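Local coordinates for type 4 fimbrial biogenesis protein PilF (Pseudomonas aeruginosa, PDB 2HO1) that is essential for bringing the secretin PilQ to the outer membrane and assembling it into dodecamers, and so for type IV pili and twitching motility, at residues D183-K187 and E188-V192; L45-Q49 and R50-E54. All blocks are in the same frame, centred on the assembly; numbering follows the deposited sequence. Where two conformers were deposited one is given.

How the interactions relate
Both interactions show the same solution to one problem: how the first helix of a tetratricopeptide (TPR) hairpin ends and hands the chain on to the second. Interaction 2 closes helix 33-49 in the first repeat, and interaction 1 closes helix 175-187 in the fifth. Each uses a Schellman motif followed by an inverse gamma turn, with Arg-189 and Gly-51 as the residues of positive phi. The two turns lie on opposite sides of the chain's centre, about 40 Å apart between their centres and about 30 Å between nearest atoms. They therefore do not touch, and their likeness is consistent with the repeated architecture of the superhelix.

Interaction 1. Residues D183-K187 and E188-V192; sequences DLLYK and EREYV
The rings of Tyr-186 and Tyr-191 meet across this turn, CD1 of Tyr-186 lying 3.8 Å from CE1 of Tyr-191. That CD1 comes in at the edge of the Tyr-191 ring, near its plane; the two planes are inclined at 58°, an oblique pairing. With CG anti to the backbone N (chi1 173°), the Tyr-186 ring swings to where its end nears Tyr-191, although its CB points away; Leu-214 and Leu-218 of helix 209-221 touch its side chain. A face of Tyr-191 receives the carbonyl O of Arg-189, displaced toward the rim. Leu-185, the buried member of the group, sets CD2 4.0 Å from CB of Glu-190 and continues into Ala-194 and Tyr-197.

The polar parts of the contact are looser, with Lys-187 and Arg-189 exposed to solvent. Glu-188, extended beyond CG, lies back along the last turn, its CG 3.4 Å from the O of Leu-184, and OE1 makes a long, weak ion pair with Lys-161. NZ of Lys-187 bends back one turn to OD2 of Asp-183, 2.9 Å away, in a salt bridge, though its hydrogen bonds are weak; the carboxylate also pairs with Arg-210.

Backbone bonds close the helix. Arg-189 N reaches Tyr-186 O at 2.9 Å with a fairly straight N-H (155°), yet it approaches from above the carbonyl plane. Glu-190 N bonds to Leu-185 O at 3.0 Å, and Glu-190, the centre of an inverse gamma turn, then occupies the N-cap of helix 191-202. Positive phi at Arg-189 with these two bonds back is the Schellman motif, here joining the antiparallel helices of a TPR hairpin.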
# COMPACT_ATOMS: atom_id res chain seq x y z
N ASP A 183 -11.71 -9.81 -18.35
CA ASP A 183 -12.37 -10.91 -17.66
C ASP A 183 -13.23 -10.40 -16.51
O ASP A 183 -14.37 -10.83 -16.33
CB ASP A 183 -11.32 -11.91 -17.16
CG ASP A 183 -11.93 -13.27 -16.79
OD1 ASP A 183 -12.87 -13.72 -17.50
OD2 ASP A 183 -11.47 -13.88 -15.81
N LEU A 184 -12.69 -9.46 -15.72
CA LEU A 184 -13.46 -8.94 -14.60
C LEU A 184 -14.70 -8.23 -15.07
O LEU A 184 -15.79 -8.49 -14.57
CB LEU A 184 -12.61 -7.98 -13.78
CG LEU A 184 -11.49 -8.67 -13.01
CD1 LEU A 184 -10.56 -7.62 -12.42
CD2 LEU A 184 -12.08 -9.55 -11.94
N LEU A 185 -14.56 -7.34 -16.05
CA LEU A 185 -15.72 -6.61 -16.56
C LEU A 185 -16.74 -7.56 -17.15
O LEU A 185 -17.95 -7.42 -16.91
CB LEU A 185 -15.27 -5.58 -17.58
CG LEU A 185 -14.36 -4.54 -16.93
CD1 LEU A 185 -13.65 -3.71 -18.01
CD2 LEU A 185 -15.21 -3.66 -15.99
N TYR A 186 -16.28 -8.55 -17.91
CA TYR A 186 -17.19 -9.53 -18.47
C TYR A 186 -17.99 -10.17 -17.36
O TYR A 186 -19.22 -10.25 -17.42
CB TYR A 186 -16.45 -10.60 -19.27
CG TYR A 186 -17.36 -11.72 -19.72
CD1 TYR A 186 -18.26 -11.54 -20.76
CD2 TYR A 186 -17.33 -12.95 -19.09
CE1 TYR A 186 -19.09 -12.55 -21.17
CE2 TYR A 186 -18.17 -13.97 -19.49
CZ TYR A 186 -19.04 -13.77 -20.53
OH TYR A 186 -19.88 -14.78 -20.94
N LYS A 187 -17.29 -10.63 -16.32
CA LYS A 187 -17.96 -11.28 -15.21
C LYS A 187 -18.94 -10.33 -14.51
O LYS A 187 -19.88 -10.80 -13.87
CB LYS A 187 -16.94 -11.81 -14.20
CG LYS A 187 -16.26 -13.13 -14.58
CD LYS A 187 -15.26 -13.50 -13.50
CE LYS A 187 -14.67 -14.87 -13.71
NZ LYS A 187 -14.01 -14.97 -15.05
N GLU A 188 -18.72 -9.02 -14.63
CA GLU A 188 -19.58 -8.00 -14.02
C GLU A 188 -20.72 -7.60 -14.96
O GLU A 188 -21.53 -6.73 -14.62
CB GLU A 188 -18.80 -6.71 -13.74
CG GLU A 188 -17.89 -6.70 -12.54
CD GLU A 188 -17.10 -5.40 -12.44
OE1 GLU A 188 -17.67 -4.33 -12.72
OE2 GLU A 188 -15.91 -5.45 -12.07
N ARG A 189 -20.76 -8.20 -16.14
CA ARG A 189 -21.78 -7.89 -17.14
C ARG A 189 -21.55 -6.51 -17.78
O ARG A 189 -22.41 -6.02 -18.49
CB ARG A 189 -23.17 -7.93 -16.51
CG ARG A 189 -23.57 -9.26 -15.91
CD ARG A 189 -24.15 -10.19 -16.95
NE ARG A 189 -24.65 -11.43 -16.37
CZ ARG A 189 -25.52 -11.51 -15.36
NH1 ARG A 189 -26.01 -10.40 -14.81
NH2 ARG A 189 -25.92 -12.69 -14.92
N GLU A 190 -20.41 -5.89 -17.50
CA GLU A 190 -20.05 -4.59 -18.07
C GLU A 190 -19.43 -4.84 -19.44
O GLU A 190 -18.26 -4.50 -19.67
CB GLU A 190 -19.02 -3.91 -17.18
CG GLU A 190 -19.54 -3.24 -15.93
CD GLU A 190 -20.13 -1.87 -16.23
OE1 GLU A 190 -21.30 -1.82 -16.68
OE2 GLU A 190 -19.41 -0.86 -16.03
N TYR A 191 -20.21 -5.43 -20.35
CA TYR A 191 -19.74 -5.79 -21.68
C TYR A 191 -19.00 -4.80 -22.54
O TYR A 191 -18.04 -5.18 -23.21
CB TYR A 191 -20.89 -6.37 -22.50
CG TYR A 191 -21.59 -7.51 -21.80
CD1 TYR A 191 -20.90 -8.67 -21.45
CD2 TYR A 191 -22.93 -7.41 -21.46
CE1 TYR A 191 -21.54 -9.71 -20.78
CE2 TYR A 191 -23.58 -8.44 -20.79
CZ TYR A 191 -22.88 -9.58 -20.46
OH TYR A 191 -23.53 -10.60 -19.83
N VAL A 192 -19.41 -3.54 -22.57
CA VAL A 192 -18.71 -2.60 -23.44
C VAL A 192 -17.32 -2.30 -22.92
O VAL A 192 -16.36 -2.27 -23.69
CB VAL A 192 -19.51 -1.28 -23.63
CG1 VAL A 192 -18.71 -0.28 -24.48
CG2 VAL A 192 -20.81 -1.60 -24.34

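Interaction 2. Residues L45-Q49 and R50-E54; sequences LGYLQ and RGNTE
A local contact at the C-terminal end of helix 33-49, where Arg-50 folds back over Gly-46 and Tyr-47, lies at the surface of the first TPR repeat and starts the loop toward helix 57-66. Two conformers are modelled for Arg-50, so the placement of its side chain is provisional. In one of them the chain bends at chi3 (-82°), which brings the guanidinium back against the last helical turn. NH2 then lies over one face of the Tyr-47 ring, 3.6 Å from CD1, while the ring and guanidinium planes stand almost perpendicular at 87°. In the same conformer the O of Gly-46 sits over a face of the guanidinium, offset toward its rim, and is 3.1 Å from CG of the arginine.

That carbonyl also accepts the backbone N of Arg-50 at 3.0 Å. One residue on, Gly-51 turns to positive phi (88°), and the helix finishes in a Schellman motif: Gly-51 N bonds to Leu-48 O, whereas Asn-52 N makes a weak bond to Tyr-47 O at 2.8 Å. Asn-52 is then the centre of an inverse gamma turn at the start of the loop to helix 57-66.

On the side facing helix 71-83, the contact becomes apolar. CD2 of Leu-48 touches CG2 of Thr-53 at 4.2 Å, and Leu-48 also packs on Val-79 and Val-80 of that helix. A water spans the turn nearby, donating to Leu-48 O at 2.6 Å and hydrogen-bonded to Thr-53 OG1 at 2.9 Å; Leu-48 O thus accepts two bonds, from Gly-51 N and from the water.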
# COMPACT_ATOMS: atom_id res chain seq x y z
N LEU A 45 23.41 -12.02 -13.98
CA LEU A 45 22.10 -11.77 -14.55
C LEU A 45 22.06 -12.11 -16.04
O LEU A 45 21.00 -12.41 -16.57
CB LEU A 45 21.70 -10.30 -14.36
CG LEU A 45 21.43 -9.84 -12.91
CD1 LEU A 45 21.28 -8.31 -12.90
CD2 LEU A 45 20.18 -10.51 -12.35
N GLY A 46 23.22 -12.04 -16.71
CA GLY A 46 23.27 -12.37 -18.12
C GLY A 46 23.09 -13.88 -18.32
O GLY A 46 22.40 -14.32 -19.24
N TYR A 47 23.75 -14.66 -17.48
CA TYR A 47 23.60 -16.11 -17.54
C TYR A 47 22.15 -16.50 -17.29
O TYR A 47 21.60 -17.34 -18.00
CB TYR A 47 24.52 -16.77 -16.51
CG TYR A 47 25.97 -16.84 -16.94
CD1 TYR A 47 26.32 -17.31 -18.20
CD2 TYR A 47 26.98 -16.44 -16.09
CE1 TYR A 47 27.64 -17.38 -18.59
CE2 TYR A 47 28.30 -16.50 -16.47
CZ TYR A 47 28.62 -16.98 -17.72
OH TYR A 47 29.94 -17.04 -18.11
N LEU A 48 21.52 -15.87 -16.31
CA LEU A 48 20.12 -16.14 -15.98
C LEU A 48 19.22 -15.83 -17.17
O LEU A 48 18.35 -16.61 -17.56
CB LEU A 48 19.68 -15.24 -14.84
CG LEU A 48 19.58 -15.81 -13.44
CD1 LEU A 48 19.20 -14.68 -12.50
CD2 LEU A 48 18.56 -16.92 -13.39
N GLN A 49 19.41 -14.65 -17.73
CA GLN A 49 18.63 -14.20 -18.86
C GLN A 49 18.79 -15.12 -20.08
O GLN A 49 17.87 -15.27 -20.87
CB GLN A 49 19.06 -12.75 -19.16
CG GLN A 49 18.83 -12.24 -20.56
CD GLN A 49 19.64 -10.96 -20.82
OE1 GLN A 49 20.03 -10.69 -21.95
NE2 GLN A 49 19.90 -10.18 -19.77
N ARG A 50 19.97 -15.74 -20.21
CA ARG A 50 20.28 -16.63 -21.31
C ARG A 50 19.78 -18.06 -21.04
O ARG A 50 19.96 -18.96 -21.86
CB ARG A 50 21.80 -16.65 -21.57
CG ARG A 50 22.39 -15.33 -22.13
CD ARG A 50 23.87 -15.47 -22.60
NE ARG A 50 24.86 -15.38 -21.51
CZ ARG A 50 25.53 -14.28 -21.20
NH1 ARG A 50 25.34 -13.17 -21.88
NH2 ARG A 50 26.39 -14.28 -20.19
N GLY A 51 19.15 -18.26 -19.89
CA GLY A 51 18.65 -19.57 -19.54
C GLY A 51 19.69 -20.44 -18.83
O GLY A 51 19.37 -21.54 -18.41
N ASN A 52 20.94 -19.97 -18.70
CA ASN A 52 21.95 -20.79 -18.01
C ASN A 52 21.88 -20.53 -16.51
O ASN A 52 22.84 -20.05 -15.89
CB ASN A 52 23.36 -20.45 -18.48
CG ASN A 52 23.47 -20.43 -19.97
OD1 ASN A 52 23.41 -19.36 -20.60
ND2 ASN A 52 23.61 -21.61 -20.56
N THR A 53 20.74 -20.89 -15.92
CA THR A 53 20.46 -20.68 -14.51
C THR A 53 21.54 -21.09 -13.52
O THR A 53 22.00 -20.28 -12.70
CB THR A 53 19.17 -21.38 -14.18
OG1 THR A 53 18.20 -20.95 -15.13
CG2 THR A 53 18.72 -21.08 -12.77
N GLU A 54 21.93 -22.35 -13.60
CA GLU A 54 22.95 -22.91 -12.73
C GLU A 54 24.30 -22.18 -12.87
O GLU A 54 24.98 -21.96 -11.86
CB GLU A 54 23.07 -24.43 -13.02
CG GLU A 54 24.01 -25.24 -12.12
CD GLU A 54 23.71 -25.13 -10.63
OE1 GLU A 54 22.52 -24.94 -10.25
OE2 GLU A 54 24.66 -25.26 -9.83
O HOH W 1 17.09 -18.47 -16.16